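Local coordinates for protein ammonium transporter (Kuenenia stuttgartiensis, PDB 6EU6) that probably senses ammonium at the membrane as the Amt-family part of an ammonium sensor histidine kinase, at residues 100-112 with 123-136. Residues are numbered along the deposited sequence; the frame is centred on the assembly and turned at random.
Sequences QMVFASTAATILT and PNIAGTAFIVAIIY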
ATOM      1  N   GLN A 100     -16.871  -8.651   4.404  1.00 25.78           N
ATOM      2  CA  GLN A 100     -18.044  -8.342   3.636  1.00 27.96           C
ATOM      3  C   GLN A 100     -18.321  -6.838   3.720  1.00 28.86           C
ATOM      4  O   GLN A 100     -18.862  -6.303   2.797  1.00 26.23           O
ATOM      5  CB  GLN A 100     -19.255  -9.150   4.134  1.00 29.70           C
ATOM      6  CG  GLN A 100     -19.128 -10.670   3.982  1.00 28.21           C
ATOM      7  CD  GLN A 100     -19.029 -11.082   2.506  1.00 26.86           C
ATOM      8  OE1 GLN A 100     -19.528 -10.408   1.645  1.00 28.27           O
ATOM      9  NE2 GLN A 100     -18.324 -12.167   2.232  1.00 32.87           N
ATOM     10  N   MET A 101     -17.952  -6.140   4.817  1.00 27.16           N
ATOM     11  CA  MET A 101     -18.125  -4.702   4.855  1.00 26.39           C
ATOM     12  C   MET A 101     -17.316  -4.004   3.762  1.00 26.35           C
ATOM     13  O   MET A 101     -17.802  -3.092   3.102  1.00 25.48           O
ATOM     14  CB  MET A 101     -17.740  -4.131   6.247  1.00 27.40           C
ATOM     15  CG  MET A 101     -17.903  -2.632   6.375  1.00 32.69           C
ATOM     16  SD  MET A 101     -17.437  -2.077   8.050  1.00 31.54           S
ATOM     17  CE  MET A 101     -18.921  -2.657   8.849  1.00 35.99           C
ATOM     18  N   VAL A 102     -16.049  -4.404   3.610  1.00 24.28           N
ATOM     19  CA  VAL A 102     -15.254  -3.736   2.601  1.00 25.11           C
ATOM     20  C   VAL A 102     -15.741  -4.109   1.167  1.00 25.59           C
ATOM     21  O   VAL A 102     -15.583  -3.329   0.239  1.00 25.22           O
ATOM     22  CB  VAL A 102     -13.731  -3.926   2.808  1.00 24.07           C
ATOM     23  CG1 VAL A 102     -13.320  -3.310   4.150  1.00 27.19           C
ATOM     24  CG2 VAL A 102     -13.295  -5.366   2.758  1.00 26.97           C
ATOM     25  N   PHE A 103     -16.275  -5.321   0.971  1.00 25.27           N
ATOM     26  CA  PHE A 103     -17.033  -5.598  -0.281  1.00 23.75           C
ATOM     27  C   PHE A 103     -18.156  -4.584  -0.539  1.00 26.68           C
ATOM     28  O   PHE A 103     -18.295  -4.037  -1.625  1.00 26.03           O
ATOM     29  CB  PHE A 103     -17.545  -7.059  -0.272  1.00 26.76           C
ATOM     30  CG  PHE A 103     -16.557  -8.057  -0.791  1.00 25.90           C
ATOM     31  CD1 PHE A 103     -15.212  -7.933  -0.512  1.00 28.16           C
ATOM     32  CD2 PHE A 103     -16.981  -9.153  -1.494  1.00 31.70           C
ATOM     33  CE1 PHE A 103     -14.297  -8.844  -0.988  1.00 28.18           C
ATOM     34  CE2 PHE A 103     -16.060 -10.036  -2.029  1.00 31.98           C
ATOM     35  CZ  PHE A 103     -14.726  -9.903  -1.750  1.00 30.68           C
ATOM     36  N   ALA A 104     -18.952  -4.295   0.489  1.00 26.72           N
ATOM     37  CA  ALA A 104     -20.038  -3.356   0.351  1.00 27.73           C
ATOM     38  C   ALA A 104     -19.483  -1.962   0.014  1.00 28.94           C
ATOM     39  O   ALA A 104     -20.069  -1.277  -0.817  1.00 25.70           O
ATOM     40  CB  ALA A 104     -20.915  -3.270   1.618  1.00 28.30           C
ATOM     41  N   SER A 105     -18.377  -1.552   0.654  1.00 23.89           N
ATOM     42  CA  SER A 105     -17.793  -0.296   0.344  1.00 25.00           C
ATOM     43  C   SER A 105     -17.321  -0.199  -1.107  1.00 22.84           C
ATOM     44  O   SER A 105     -17.283   0.922  -1.678  1.00 24.97           O
ATOM     45  CB  SER A 105     -16.626  -0.020   1.284  1.00 24.80           C
ATOM     46  OG  SER A 105     -17.146   0.071   2.622  1.00 28.53           O
ATOM     47  N   THR A 106     -16.820  -1.304  -1.612  1.00 24.02           N
ATOM     48  CA  THR A 106     -16.434  -1.415  -3.057  1.00 24.41           C
ATOM     49  C   THR A 106     -17.643  -1.166  -3.976  1.00 25.82           C
ATOM     50  O   THR A 106     -17.619  -0.393  -4.899  1.00 25.87           O
ATOM     51  CB  THR A 106     -15.782  -2.755  -3.348  1.00 26.41           C
ATOM     52  OG1 THR A 106     -14.738  -2.981  -2.408  1.00 26.17           O
ATOM     53  CG2 THR A 106     -15.177  -2.791  -4.696  1.00 26.11           C
ATOM     54  N   ALA A 107     -18.707  -1.867  -3.695  1.00 25.31           N
ATOM     55  CA  ALA A 107     -19.942  -1.744  -4.500  1.00 26.18           C
ATOM     56  C   ALA A 107     -20.425  -0.315  -4.502  1.00 25.68           C
ATOM     57  O   ALA A 107     -20.768   0.238  -5.515  1.00 25.59           O
ATOM     58  CB  ALA A 107     -21.005  -2.674  -3.933  1.00 23.95           C
ATOM     59  N   ALA A 108     -20.326   0.332  -3.362  1.00 26.33           N
ATOM     60  CA  ALA A 108     -20.927   1.645  -3.275  1.00 25.63           C
ATOM     61  C   ALA A 108     -20.091   2.746  -3.885  1.00 26.43           C
ATOM     62  O   ALA A 108     -20.619   3.767  -4.343  1.00 24.93           O
ATOM     63  CB  ALA A 108     -21.150   1.932  -1.791  1.00 28.61           C
ATOM     64  N   THR A 109     -18.761   2.585  -3.863  1.00 24.90           N
ATOM     65  CA  THR A 109     -17.893   3.655  -4.274  1.00 23.99           C
ATOM     66  C   THR A 109     -17.811   3.778  -5.794  1.00 27.88           C
ATOM     67  O   THR A 109     -17.402   4.844  -6.314  1.00 27.33           O
ATOM     68  CB  THR A 109     -16.497   3.554  -3.640  1.00 25.76           C
ATOM     69  OG1 THR A 109     -15.863   4.806  -3.792  1.00 25.52           O
ATOM     70  CG2 THR A 109     -15.627   2.538  -4.309  1.00 25.61           C
ATOM     71  N   ILE A 110     -18.185   2.714  -6.506  1.00 26.42           N
ATOM     72  CA  ILE A 110     -18.292   2.755  -7.956  1.00 24.85           C
ATOM     73  C   ILE A 110     -19.084   4.007  -8.428  1.00 27.50           C
ATOM     74  O   ILE A 110     -18.722   4.696  -9.402  1.00 26.47           O
ATOM     75  CB  ILE A 110     -18.981   1.467  -8.484  1.00 25.79           C
ATOM     76  CG1 ILE A 110     -18.014   0.301  -8.251  1.00 25.44           C
ATOM     77  CG2 ILE A 110     -19.303   1.567  -9.978  1.00 26.86           C
ATOM     78  CD1 ILE A 110     -18.590  -1.117  -8.260  1.00 27.56           C
ATOM     79  N   LEU A 111     -20.177   4.302  -7.722  1.00 26.79           N
ATOM     80  CA  LEU A 111     -21.013   5.448  -8.024  1.00 26.99           C
ATOM     81  C   LEU A 111     -20.224   6.701  -8.283  1.00 29.10           C
ATOM     82  O   LEU A 111     -20.532   7.439  -9.190  1.00 26.18           O
ATOM     83  CB  LEU A 111     -21.921   5.709  -6.790  1.00 29.58           C
ATOM     84  CG  LEU A 111     -22.847   6.926  -6.865  1.00 29.60           C
ATOM     85  CD1 LEU A 111     -23.827   6.835  -8.051  1.00 30.69           C
ATOM     86  CD2 LEU A 111     -23.623   7.048  -5.595  1.00 31.94           C
ATOM     87  N   THR A 112     -19.325   7.065  -7.366  1.00 29.03           N
ATOM     88  CA  THR A 112     -18.766   8.422  -7.404  1.00 27.52           C
ATOM     89  C   THR A 112     -18.106   8.776  -8.722  1.00 27.59           C
ATOM     90  O   THR A 112     -18.217   9.909  -9.212  1.00 28.02           O
ATOM     91  CB  THR A 112     -17.790   8.738  -6.280  1.00 27.51           C
ATOM     92  OG1 THR A 112     -16.639   7.904  -6.423  1.00 29.36           O
ATOM     93  CG2 THR A 112     -18.443   8.514  -4.947  1.00 28.10           C
ATOM     94  N   PRO A 123     -26.720  13.887  -3.733  1.00 37.64           N
ATOM     95  CA  PRO A 123     -26.913  12.656  -4.533  1.00 35.81           C
ATOM     96  C   PRO A 123     -25.829  11.586  -4.275  1.00 36.63           C
ATOM     97  O   PRO A 123     -26.098  10.382  -4.324  1.00 33.30           O
ATOM     98  CB  PRO A 123     -26.863  13.173  -5.999  1.00 39.71           C
ATOM     99  CG  PRO A 123     -27.217  14.628  -5.902  1.00 39.87           C
ATOM    100  CD  PRO A 123     -26.865  15.123  -4.538  1.00 40.20           C
ATOM    101  N   ASN A 124     -24.596  12.011  -4.010  1.00 34.02           N
ATOM    102  CA  ASN A 124     -23.553  11.059  -3.733  1.00 30.84           C
ATOM    103  C   ASN A 124     -23.770  10.372  -2.393  1.00 31.91           C
ATOM    104  O   ASN A 124     -23.855   9.146  -2.315  1.00 29.88           O
ATOM    105  CB  ASN A 124     -22.212  11.733  -3.769  1.00 27.83           C
ATOM    106  CG  ASN A 124     -21.727  11.951  -5.192  1.00 32.56           C
ATOM    107  OD1 ASN A 124     -21.037  11.124  -5.745  1.00 30.22           O
ATOM    108  ND2 ASN A 124     -22.144  13.045  -5.808  1.00 30.00           N
ATOM    109  N   ILE A 125     -23.846  11.146  -1.313  1.00 31.41           N
ATOM    110  CA  ILE A 125     -23.972  10.543  -0.017  1.00 31.68           C
ATOM    111  C   ILE A 125     -25.305   9.779   0.135  1.00 31.19           C
ATOM    112  O   ILE A 125     -25.333   8.698   0.737  1.00 31.20           O
ATOM    113  CB  ILE A 125     -23.796  11.516   1.118  1.00 38.02           C
ATOM    114  CG1 ILE A 125     -24.824  12.632   1.036  1.00 46.29           C
ATOM    115  CG2 ILE A 125     -22.422  12.112   1.049  1.00 45.61           C
ATOM    116  CD1 ILE A 125     -24.759  13.525   2.259  1.00 58.68           C
ATOM    117  N   ALA A 126     -26.380  10.304  -0.430  1.00 29.90           N
ATOM    118  CA  ALA A 126     -27.655   9.602  -0.276  1.00 31.02           C
ATOM    119  C   ALA A 126     -27.642   8.330  -1.141  1.00 32.62           C
ATOM    120  O   ALA A 126     -28.208   7.311  -0.791  1.00 32.68           O
ATOM    121  CB  ALA A 126     -28.796  10.511  -0.707  1.00 33.43           C
ATOM    122  N   GLY A 127     -27.030   8.411  -2.313  1.00 31.68           N
ATOM    123  CA  GLY A 127     -26.848   7.240  -3.181  1.00 29.87           C
ATOM    124  C   GLY A 127     -26.091   6.131  -2.488  1.00 30.24           C
ATOM    125  O   GLY A 127     -26.469   4.960  -2.544  1.00 26.45           O
ATOM    126  N   THR A 128     -25.010   6.494  -1.801  1.00 30.57           N
ATOM    127  CA  THR A 128     -24.261   5.564  -1.032  1.00 28.31           C
ATOM    128  C   THR A 128     -25.077   4.892   0.021  1.00 29.08           C
ATOM    129  O   THR A 128     -25.054   3.680   0.197  1.00 27.73           O
ATOM    130  CB  THR A 128     -23.045   6.262  -0.311  1.00 31.27           C
ATOM    131  OG1 THR A 128     -22.229   6.933  -1.286  1.00 31.67           O
ATOM    132  CG2 THR A 128     -22.207   5.215   0.469  1.00 32.10           C
ATOM    133  N   ALA A 129     -25.830   5.670   0.756  1.00 30.17           N
ATOM    134  CA  ALA A 129     -26.609   5.074   1.824  1.00 30.11           C
ATOM    135  C   ALA A 129     -27.631   4.107   1.262  1.00 29.13           C
ATOM    136  O   ALA A 129     -27.851   3.003   1.817  1.00 30.03           O
ATOM    137  CB  ALA A 129     -27.322   6.201   2.586  1.00 30.31           C
ATOM    138  N   PHE A 130     -28.242   4.501   0.135  1.00 29.40           N
ATOM    139  CA  PHE A 130     -29.299   3.673  -0.462  1.00 29.43           C
ATOM    140  C   PHE A 130     -28.777   2.347  -1.028  1.00 28.13           C
ATOM    141  O   PHE A 130     -29.350   1.273  -0.788  1.00 27.69           O
ATOM    142  CB  PHE A 130     -30.108   4.470  -1.455  1.00 28.68           C
ATOM    143  CG  PHE A 130     -31.315   3.724  -2.007  1.00 32.14           C
ATOM    144  CD1 PHE A 130     -32.505   3.596  -1.258  1.00 34.42           C
ATOM    145  CD2 PHE A 130     -31.310   3.191  -3.311  1.00 33.88           C
ATOM    146  CE1 PHE A 130     -33.600   2.913  -1.788  1.00 35.11           C
ATOM    147  CE2 PHE A 130     -32.424   2.508  -3.801  1.00 33.23           C
ATOM    148  CZ  PHE A 130     -33.556   2.383  -3.040  1.00 32.66           C
ATOM    149  N   ILE A 131     -27.655   2.385  -1.744  1.00 29.07           N
ATOM    150  CA  ILE A 131     -27.117   1.169  -2.292  1.00 27.12           C
ATOM    151  C   ILE A 131     -26.689   0.212  -1.205  1.00 27.33           C
ATOM    152  O   ILE A 131     -26.936  -1.001  -1.323  1.00 26.02           O
ATOM    153  CB  ILE A 131     -26.067   1.406  -3.398  1.00 27.25           C
ATOM    154  CG1 ILE A 131     -25.792   0.056  -4.135  1.00 29.76           C
ATOM    155  CG2 ILE A 131     -24.777   1.959  -2.816  1.00 28.66           C
ATOM    156  CD1 ILE A 131     -24.782   0.132  -5.239  1.00 28.55           C
ATOM    157  N   VAL A 132     -26.124   0.736  -0.103  1.00 27.62           N
ATOM    158  CA  VAL A 132     -25.606  -0.098   0.921  1.00 25.14           C
ATOM    159  C   VAL A 132     -26.696  -0.711   1.859  1.00 30.90           C
ATOM    160  O   VAL A 132     -26.506  -1.812   2.413  1.00 29.51           O
ATOM    161  CB  VAL A 132     -24.529   0.630   1.741  1.00 28.00           C
ATOM    162  CG1 VAL A 132     -23.979  -0.290   2.824  1.00 29.83           C
ATOM    163  CG2 VAL A 132     -23.300   1.003   0.843  1.00 27.31           C
ATOM    164  N   ALA A 133     -27.795   0.035   2.040  1.00 29.67           N
ATOM    165  CA  ALA A 133     -28.934  -0.351   2.910  1.00 31.65           C
ATOM    166  C   ALA A 133     -29.930  -1.265   2.215  1.00 28.79           C
ATOM    167  O   ALA A 133     -30.480  -2.098   2.879  1.00 31.64           O
ATOM    168  CB  ALA A 133     -29.664   0.910   3.444  1.00 31.71           C
ATOM    169  N   ILE A 134     -30.082  -1.146   0.896  1.00 31.40           N
ATOM    170  CA  ILE A 134     -31.163  -1.787   0.104  1.00 29.25           C
ATOM    171  C   ILE A 134     -30.683  -2.610  -1.084  1.00 30.32           C
ATOM    172  O   ILE A 134     -30.726  -3.849  -1.062  1.00 29.94           O
ATOM    173  CB  ILE A 134     -32.211  -0.727  -0.324  1.00 32.44           C
ATOM    174  CG1 ILE A 134     -32.951  -0.296   0.964  1.00 35.02           C
ATOM    175  CG2 ILE A 134     -33.260  -1.340  -1.253  1.00 29.96           C
ATOM    176  CD1 ILE A 134     -33.367   1.091   0.934  1.00 49.21           C
ATOM    177  N   ILE A 135     -30.194  -1.937  -2.096  1.00 26.56           N
ATOM    178  CA  ILE A 135     -29.875  -2.614  -3.379  1.00 29.74           C
ATOM    179  C   ILE A 135     -28.849  -3.709  -3.172  1.00 30.40           C
ATOM    180  O   ILE A 135     -29.093  -4.891  -3.501  1.00 29.67           O
ATOM    181  CB  ILE A 135     -29.417  -1.614  -4.468  1.00 27.88           C
ATOM    182  CG1 ILE A 135     -30.528  -0.593  -4.740  1.00 30.61           C
ATOM    183  CG2 ILE A 135     -28.971  -2.313  -5.731  1.00 28.65           C
ATOM    184  CD1 ILE A 135     -30.125   0.454  -5.739  1.00 31.39           C
ATOM    185  N   TYR A 136     -27.680  -3.326  -2.614  1.00 29.78           N
ATOM    186  CA  TYR A 136     -26.565  -4.309  -2.523  1.00 26.18           C
ATOM    187  C   TYR A 136     -26.854  -5.498  -1.602  1.00 26.84           C
ATOM    188  O   TYR A 136     -26.663  -6.672  -2.001  1.00 26.18           O
ATOM    189  CB  TYR A 136     -25.243  -3.567  -2.143  1.00 26.12           C
ATOM    190  CG  TYR A 136     -24.133  -4.480  -1.886  1.00 24.99           C
ATOM    191  CD1 TYR A 136     -23.462  -5.073  -2.926  1.00 25.16           C
ATOM    192  CD2 TYR A 136     -23.802  -4.836  -0.582  1.00 26.45           C
ATOM    193  CE1 TYR A 136     -22.459  -5.986  -2.687  1.00 26.75           C
ATOM    194  CE2 TYR A 136     -22.798  -5.780  -0.307  1.00 25.42           C
ATOM    195  CZ  TYR A 136     -22.099  -6.338  -1.379  1.00 25.46           C
ATOM    196  OH  TYR A 136     -21.053  -7.235  -1.151  1.00 26.69           O
TER
HETATM  197  O   HOH W   1     -20.706  -7.914   1.373  1.00 27.64           O
HETATM  198  O   HOH W   2     -20.391   6.106  -3.030  1.00 35.52           O
HETATM  199  O   HOH W   3     -19.356  12.101  -7.746  1.00 26.25           O
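Y136 lies against A104 and A107 on the buried, alanine-rich side of helix 100-112, and its side chain illustrates how a long residue fills the gap between two helices that splay apart. The pair runs roughly antiparallel, with short-segment axes 9.2 Å apart at closest approach and an angle of 145° between their directions. CB leaves the helix toward its neighbour, and with CG anti to the backbone N (chi1 174°) the ring is brought obliquely against the two alanines. Its CD1-CE1 flank meets the methyl of A107, CD1 at 3.6 Å from A107 CB; the CD2-CE2 flank meets A104, whose CA makes an off-centre CH-pi contact, 4.2 Å from the ring centroid. At the tip, OH lies against F103 CB and gives its proton to a water in the ring plane, 2.6 Å from the water O; that water donates in turn to Q100 O and Q100 OE1.

At the closest backbone approach, where A108 CA and T128 CA are 5.6 Å apart, A108 CB fits among T128, I131 and V132, only 3.5 Å from V132 CG2. L111 CD2 then settles on the bare backbone of G127, 4.0 Å from its CA. Waters replace direct polar bonds here too: one donates to both A108 O and T128 OG1, another to T112 O and N124 OD1. T112 OG1 itself turns to E31, and N124 ND2 to G120 O.

Helix 167-185 flanks the pair at L111 and Y136, helix 40-67 at Q100, T112 and N124, and M101 reaches N243 of a second subunit.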